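Local coordinates for phosphate-binding protein PstS (Borrelia burgdorferi, PDB 4N13) that binds inorganic phosphate with micromolar affinity as the solute-binding lipoprotein of the PstSACB ABC transporter, which imports phosphate, at residues S204-Y209 and K219-R224; A88-T93 and I187-A192. All blocks are in the same frame, centred on the assembly; numbering follows the deposited sequence.

Interaction 1 (S204-Y209 and K219-R224); sequences SVNSTY and KYTIKR. With SO4 (sulfate ion), chain E.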
loop_
_atom_site.group_PDB
_atom_site.type_symbol
_atom_site.label_atom_id
_atom_site.label_comp_id
_atom_site.label_asym_id
_atom_site.label_seq_id
_atom_site.Cartn_x
_atom_site.Cartn_y
_atom_site.Cartn_z
ATOM N N SER A 204 1.801 4.486 -16.402
ATOM C CA SER A 204 1.025 3.251 -16.312
ATOM C C SER A 204 1.975 2.088 -16.066
ATOM O O SER A 204 3.157 2.124 -16.464
ATOM C CB SER A 204 0.175 3.022 -17.573
ATOM O OG SER A 204 0.950 2.905 -18.751
ATOM N N VAL A 205 1.467 1.075 -15.372
ATOM C CA VAL A 205 2.234 -0.123 -15.044
ATOM C C VAL A 205 1.479 -1.307 -15.634
ATOM O O VAL A 205 0.283 -1.488 -15.382
ATOM C CB VAL A 205 2.397 -0.279 -13.516
ATOM C CG1 VAL A 205 3.156 -1.557 -13.176
ATOM C CG2 VAL A 205 3.128 0.918 -12.946
ATOM N N ASN A 206 2.146 -2.082 -16.476
ATOM C CA ASN A 206 1.491 -3.184 -17.202
ATOM C C ASN A 206 0.274 -2.624 -17.951
ATOM O O ASN A 206 -0.805 -3.222 -17.929
ATOM C CB ASN A 206 1.035 -4.325 -16.284
ATOM C CG ASN A 206 2.123 -4.867 -15.415
ATOM O OD1 ASN A 206 3.300 -4.829 -15.749
ATOM N ND2 ASN A 206 1.714 -5.471 -14.315
ATOM N N SER A 207 0.453 -1.467 -18.590
ATOM C CA SER A 207 -0.592 -0.835 -19.394
ATOM C C SER A 207 -1.808 -0.421 -18.592
ATOM O O SER A 207 -2.866 -0.197 -19.157
ATOM C CB SER A 207 -0.998 -1.724 -20.567
ATOM O OG SER A 207 0.092 -1.891 -21.449
ATOM N N THR A 208 -1.616 -0.226 -17.300
ATOM C CA THR A 208 -2.706 0.079 -16.393
ATOM C C THR A 208 -2.413 1.340 -15.587
ATOM O O THR A 208 -1.406 1.411 -14.891
ATOM C CB THR A 208 -2.941 -1.080 -15.405
ATOM O OG1 THR A 208 -3.014 -2.320 -16.110
ATOM C CG2 THR A 208 -4.212 -0.862 -14.590
ATOM N N TYR A 209 -3.290 2.335 -15.685
ATOM C CA TYR A 209 -3.195 3.490 -14.820
ATOM C C TYR A 209 -3.836 3.184 -13.486
ATOM O O TYR A 209 -4.826 2.450 -13.431
ATOM C CB TYR A 209 -3.859 4.706 -15.463
ATOM C CG TYR A 209 -2.992 5.303 -16.542
ATOM C CD1 TYR A 209 -1.859 6.047 -16.220
ATOM C CD2 TYR A 209 -3.277 5.096 -17.882
ATOM C CE1 TYR A 209 -1.053 6.568 -17.190
ATOM C CE2 TYR A 209 -2.481 5.628 -18.865
ATOM C CZ TYR A 209 -1.367 6.376 -18.515
ATOM O OH TYR A 209 -0.545 6.927 -19.486
ATOM N N LYS A 219 -6.046 -5.024 -11.165
ATOM C CA LYS A 219 -5.346 -4.868 -12.441
ATOM C C LYS A 219 -4.121 -3.970 -12.287
ATOM O O LYS A 219 -3.107 -4.184 -12.938
ATOM C CB LYS A 219 -6.276 -4.279 -13.500
ATOM C CG LYS A 219 -5.671 -4.254 -14.899
ATOM C CD LYS A 219 -6.706 -3.874 -15.955
ATOM C CE LYS A 219 -6.107 -3.870 -17.355
ATOM N NZ LYS A 219 -7.081 -3.468 -18.398
ATOM N N TYR A 220 -4.230 -2.952 -11.440
ATOM C CA TYR A 220 -3.089 -2.136 -11.065
ATOM C C TYR A 220 -2.429 -2.808 -9.892
ATOM O O TYR A 220 -3.061 -3.042 -8.862
ATOM C CB TYR A 220 -3.493 -0.735 -10.678
ATOM C CG TYR A 220 -2.265 0.109 -10.405
ATOM C CD1 TYR A 220 -1.521 0.632 -11.447
ATOM C CD2 TYR A 220 -1.820 0.338 -9.117
ATOM C CE1 TYR A 220 -0.402 1.388 -11.211
ATOM C CE2 TYR A 220 -0.694 1.104 -8.861
ATOM C CZ TYR A 220 0.018 1.619 -9.927
ATOM O OH TYR A 220 1.138 2.386 -9.744
ATOM N N THR A 221 -1.148 -3.114 -10.045
ATOM C CA THR A 221 -0.486 -4.067 -9.181
ATOM C C THR A 221 0.284 -3.472 -7.989
ATOM O O THR A 221 0.638 -4.189 -7.059
ATOM C CB THR A 221 0.474 -4.951 -10.008
ATOM O OG1 THR A 221 1.347 -4.112 -10.777
ATOM C CG2 THR A 221 -0.314 -5.874 -10.936
ATOM N N ILE A 222 0.556 -2.175 -8.013
ATOM C CA ILE A 222 1.435 -1.570 -7.004
ATOM C C ILE A 222 0.631 -1.040 -5.814
ATOM O O ILE A 222 0.383 0.152 -5.684
ATOM C CB ILE A 222 2.327 -0.446 -7.598
ATOM C CG1 ILE A 222 2.876 -0.813 -8.977
ATOM C CG2 ILE A 222 3.454 -0.120 -6.628
ATOM C CD1 ILE A 222 3.737 -2.020 -8.991
ATOM N N LYS A 223 0.172 -1.949 -4.972
ATOM C CA LYS A 223 -0.581 -1.569 -3.788
ATOM C C LYS A 223 -0.538 -2.668 -2.768
ATOM O O LYS A 223 -0.409 -3.836 -3.116
ATOM C CB LYS A 223 -2.044 -1.233 -4.111
ATOM C CG LYS A 223 -2.968 -2.424 -4.393
ATOM C CD LYS A 223 -2.866 -2.956 -5.789
ATOM C CE LYS A 223 -3.938 -4.016 -6.080
ATOM N NZ LYS A 223 -3.679 -5.267 -5.293
ATOM N N ARG A 224 -0.651 -2.278 -1.504
ATOM C CA ARG A 224 -0.954 -3.206 -0.432
ATOM C C ARG A 224 -2.457 -3.259 -0.251
ATOM O O ARG A 224 -3.144 -2.239 -0.281
ATOM C CB ARG A 224 -0.303 -2.751 0.863
ATOM C CG ARG A 224 1.216 -2.736 0.826
ATOM C CD ARG A 224 1.715 -2.924 2.218
ATOM N NE ARG A 224 3.156 -2.820 2.426
ATOM C CZ ARG A 224 4.009 -3.844 2.449
ATOM N NH1 ARG A 224 3.610 -5.078 2.166
ATOM N NH2 ARG A 224 5.277 -3.632 2.747
HETATM S S SO4 E . -7.976 -6.757 -18.603
HETATM O O1 SO4 E . -6.653 -6.949 -18.001
HETATM O O2 SO4 E . -8.917 -6.415 -17.538
HETATM O O3 SO4 E . -7.894 -5.670 -19.565
HETATM O O4 SO4 E . -8.404 -8.018 -19.213
HETATM O O HOH W 1 -0.468 -3.045 -13.095
#
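Val205 meets Tyr220 and Ile222 through its two methyl branches. CG2 lies 4.0 Å from Tyr220 CE1, oblique to the ring, while CG1, anti to the backbone N (chi1 178°), is 4.3 Å from Ile222 CD1 and also borders the Thr221 hydroxyl. Further along, Thr208 packs on the start of 219-224: its OG1 sits 3.5 Å from Lys219 CG, on the extended lysine chain, and its CG2 rests 4.0 Å from Tyr220 CB. The carbonyl oxygen Thr208 O reaches the edge of the Tyr220 ring, in its plane, 3.5 Å from Tyr220 CD1.

Residues 205-208 form a type I' beta turn at the end of strand 201-205, closed by backbone bonds in both directions between Val205 and Thr208. Inside it the Thr208 hydroxyl donates to Asn206 O (OG1 to O 3.0 Å), coming from above the carbonyl plane. Asn206 OD1 accepts a hydrogen bond from Glu104 N, at the start of helix 104-111, which ties the turn to that helix.

Polar contact between 204-209 and 219-224 runs through one water, which donates to Val205 O and Lys219 O and accepts from the Thr221 hydroxyl (water to OG1 3.1 Å). At the periphery, Lys219 NZ donates to O3 of a sulfate ion, probably from the crystallisation liquor, at 2.6 Å.

Interaction 2 (A88-T93 and I187-A192); sequences ALIFIT and IGLGYA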
loop_
_atom_site.group_PDB
_atom_site.type_symbol
_atom_site.label_atom_id
_atom_site.label_comp_id
_atom_site.label_asym_id
_atom_site.label_seq_id
_atom_site.Cartn_x
_atom_site.Cartn_y
_atom_site.Cartn_z
ATOM N N ALA A 88 -1.999 2.306 -2.162
ATOM C CA ALA A 88 -1.394 2.237 -3.489
ATOM C C ALA A 88 -0.263 3.228 -3.673
ATOM O O ALA A 88 -0.289 4.327 -3.116
ATOM C CB ALA A 88 -2.458 2.466 -4.565
ATOM N N LEU A 89 0.708 2.844 -4.488
ATOM C CA LEU A 89 1.815 3.734 -4.857
ATOM C C LEU A 89 1.873 3.858 -6.360
ATOM O O LEU A 89 1.502 2.926 -7.092
ATOM C CB LEU A 89 3.153 3.222 -4.329
ATOM C CG LEU A 89 3.188 3.160 -2.805
ATOM C CD1 LEU A 89 2.790 1.761 -2.307
ATOM C CD2 LEU A 89 4.532 3.613 -2.311
ATOM N N ILE A 90 2.370 5.005 -6.804
ATOM C CA ILE A 90 2.460 5.322 -8.216
ATOM C C ILE A 90 3.862 5.834 -8.516
ATOM O O ILE A 90 4.575 6.313 -7.628
ATOM C CB ILE A 90 1.393 6.369 -8.609
ATOM C CG1 ILE A 90 1.685 7.731 -7.982
ATOM C CG2 ILE A 90 0.025 5.864 -8.178
ATOM C CD1 ILE A 90 0.649 8.814 -8.301
ATOM N N PHE A 91 4.260 5.667 -9.761
ATOM C CA PHE A 91 5.575 6.071 -10.229
ATOM C C PHE A 91 5.470 7.323 -11.088
ATOM O O PHE A 91 4.651 7.395 -12.016
ATOM C CB PHE A 91 6.230 4.916 -10.974
ATOM C CG PHE A 91 6.756 3.873 -10.031
ATOM C CD1 PHE A 91 8.077 3.917 -9.621
ATOM C CD2 PHE A 91 5.926 2.930 -9.463
ATOM C CE1 PHE A 91 8.582 2.996 -8.705
ATOM C CE2 PHE A 91 6.434 2.005 -8.530
ATOM C CZ PHE A 91 7.758 2.052 -8.184
ATOM N N ILE A 92 6.290 8.304 -10.758
ATOM C CA ILE A 92 6.308 9.578 -11.451
ATOM C C ILE A 92 7.672 9.802 -12.080
ATOM O O ILE A 92 8.705 9.342 -11.563
ATOM C CB ILE A 92 5.954 10.764 -10.531
ATOM C CG1 ILE A 92 6.820 10.804 -9.280
ATOM C CG2 ILE A 92 4.472 10.679 -10.143
ATOM C CD1 ILE A 92 6.715 12.105 -8.526
ATOM N N THR A 93 7.672 10.494 -13.220
ATOM C CA THR A 93 8.912 10.802 -13.902
ATOM C C THR A 93 8.963 12.256 -14.275
ATOM O O THR A 93 7.946 12.959 -14.356
ATOM C CB THR A 93 9.122 9.958 -15.187
ATOM O OG1 THR A 93 8.243 10.397 -16.215
ATOM C CG2 THR A 93 8.918 8.481 -14.934
ATOM N N ILE A 187 5.532 7.616 -5.154
ATOM C CA ILE A 187 4.743 8.337 -4.162
ATOM C C ILE A 187 3.425 7.622 -3.902
ATOM O O ILE A 187 2.967 6.842 -4.723
ATOM C CB ILE A 187 4.458 9.813 -4.599
ATOM C CG1 ILE A 187 3.670 9.841 -5.909
ATOM C CG2 ILE A 187 5.742 10.612 -4.684
ATOM C CD1 ILE A 187 3.349 11.245 -6.429
ATOM N N GLY A 188 2.815 7.924 -2.770
ATOM C CA GLY A 188 1.480 7.432 -2.514
ATOM C C GLY A 188 0.481 7.980 -3.500
ATOM O O GLY A 188 0.592 9.119 -3.961
ATOM N N LEU A 189 -0.547 7.188 -3.778
ATOM C CA LEU A 189 -1.601 7.572 -4.697
ATOM C C LEU A 189 -2.231 8.925 -4.341
ATOM O O LEU A 189 -2.664 9.670 -5.230
ATOM C CB LEU A 189 -2.682 6.486 -4.699
ATOM C CG LEU A 189 -3.925 6.748 -5.536
ATOM C CD1 LEU A 189 -3.571 6.867 -7.024
ATOM C CD2 LEU A 189 -4.927 5.620 -5.278
ATOM N N GLY A 190 -2.344 9.224 -3.052
ATOM C CA GLY A 190 -2.953 10.469 -2.602
ATOM C C GLY A 190 -2.226 11.712 -3.076
ATOM O O GLY A 190 -2.769 12.807 -2.978
ATOM N N TYR A 191 -0.987 11.556 -3.536
ATOM C CA TYR A 191 -0.174 12.661 -4.018
ATOM C C TYR A 191 -0.208 12.804 -5.529
ATOM O O TYR A 191 0.509 13.636 -6.075
ATOM C CB TYR A 191 1.260 12.472 -3.545
ATOM C CG TYR A 191 1.415 12.770 -2.093
ATOM C CD1 TYR A 191 1.718 14.074 -1.675
ATOM C CD2 TYR A 191 1.250 11.780 -1.127
ATOM C CE1 TYR A 191 1.855 14.389 -0.346
ATOM C CE2 TYR A 191 1.378 12.092 0.239
ATOM C CZ TYR A 191 1.669 13.402 0.603
ATOM O OH TYR A 191 1.812 13.735 1.919
ATOM N N ALA A 192 -1.069 12.040 -6.208
ATOM C CA ALA A 192 -1.170 12.117 -7.664
ATOM C C ALA A 192 -1.516 13.530 -8.117
ATOM O O ALA A 192 -0.896 14.059 -9.047
ATOM C CB ALA A 192 -2.204 11.097 -8.182
#
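Ile90 and Ile187 are the centre of a buried antiparallel pairing between the end of strand 80-93 and the end of strand 183-188, and apolar side chains reinforce it. The two form a hydrogen-bonded pair: Ile90 N donates to Ile187 O at 2.8 Å and Ile187 N returns a bond to Ile90 O at 3.0 Å, both running nearly along the C=O axis. Leu89 and Gly188 make the adjoining non-hydrogen-bonded pair, where Leu89 CA approaches Ile187 O at 3.3 Å in a CA-H...O contact.

Beyond Gly188 the chain leaves the sheet in a 3-10 turn, Leu189 to Tyr191, which leads into helix 192-197 with Tyr191 as its N-cap residue. The last bond of the pairing comes from this turn, Leu189 N to Ala88 O at 2.9 Å, the donor standing above the carbonyl plane. The pairing is part of the mixed sheet of this class II periplasmic binding protein, with helix 138-151 packing on Leu89 and Phe91 and helix 170-179 on Ile187 and Ile92.

On the face bearing Ile90, Ile187 and Ile92 the packing is close. Ile90 places CG1 between its backbone N and carbonyl carbon (chi1 68°), which brings it 3.6 Å from Ile187 CG1; its CD1 then continues to Ala192 CB at 3.7 Å, the first turn of the helix. Its other branch, CG2, meets Leu189 CD1. The Ile187 side chain crosses Ile92 at about a right angle, with CD1 3.9 Å from Ile92 CG2. Leu89, by contrast, lies against Ser139, a phosphate-binding residue by similarity.

Interactions 1 and 2 have centres 11 Å apart and share one mixed sheet, in which strand 80-93 pairs antiparallel with 183-188, 201-205 and 223-230. Along the chain they come in series: interaction 2 closes at helix 192-197 before strand 201-205 leads into interaction 1. They meet at Leu89, whose O probably accepts a hydrogen bond from Tyr220 OH (2.7 Å) and whose N probably donates one to Ile222 O (3.0 Å). Residues 88-93 thus stand between 187-192 and 219-224. The side chain of Leu89 touches Ser139, inferred by similarity to bind phosphate, and that of Ile222 lies about 9 Å from Ser139's, so both contacts lie near that part of the probable site.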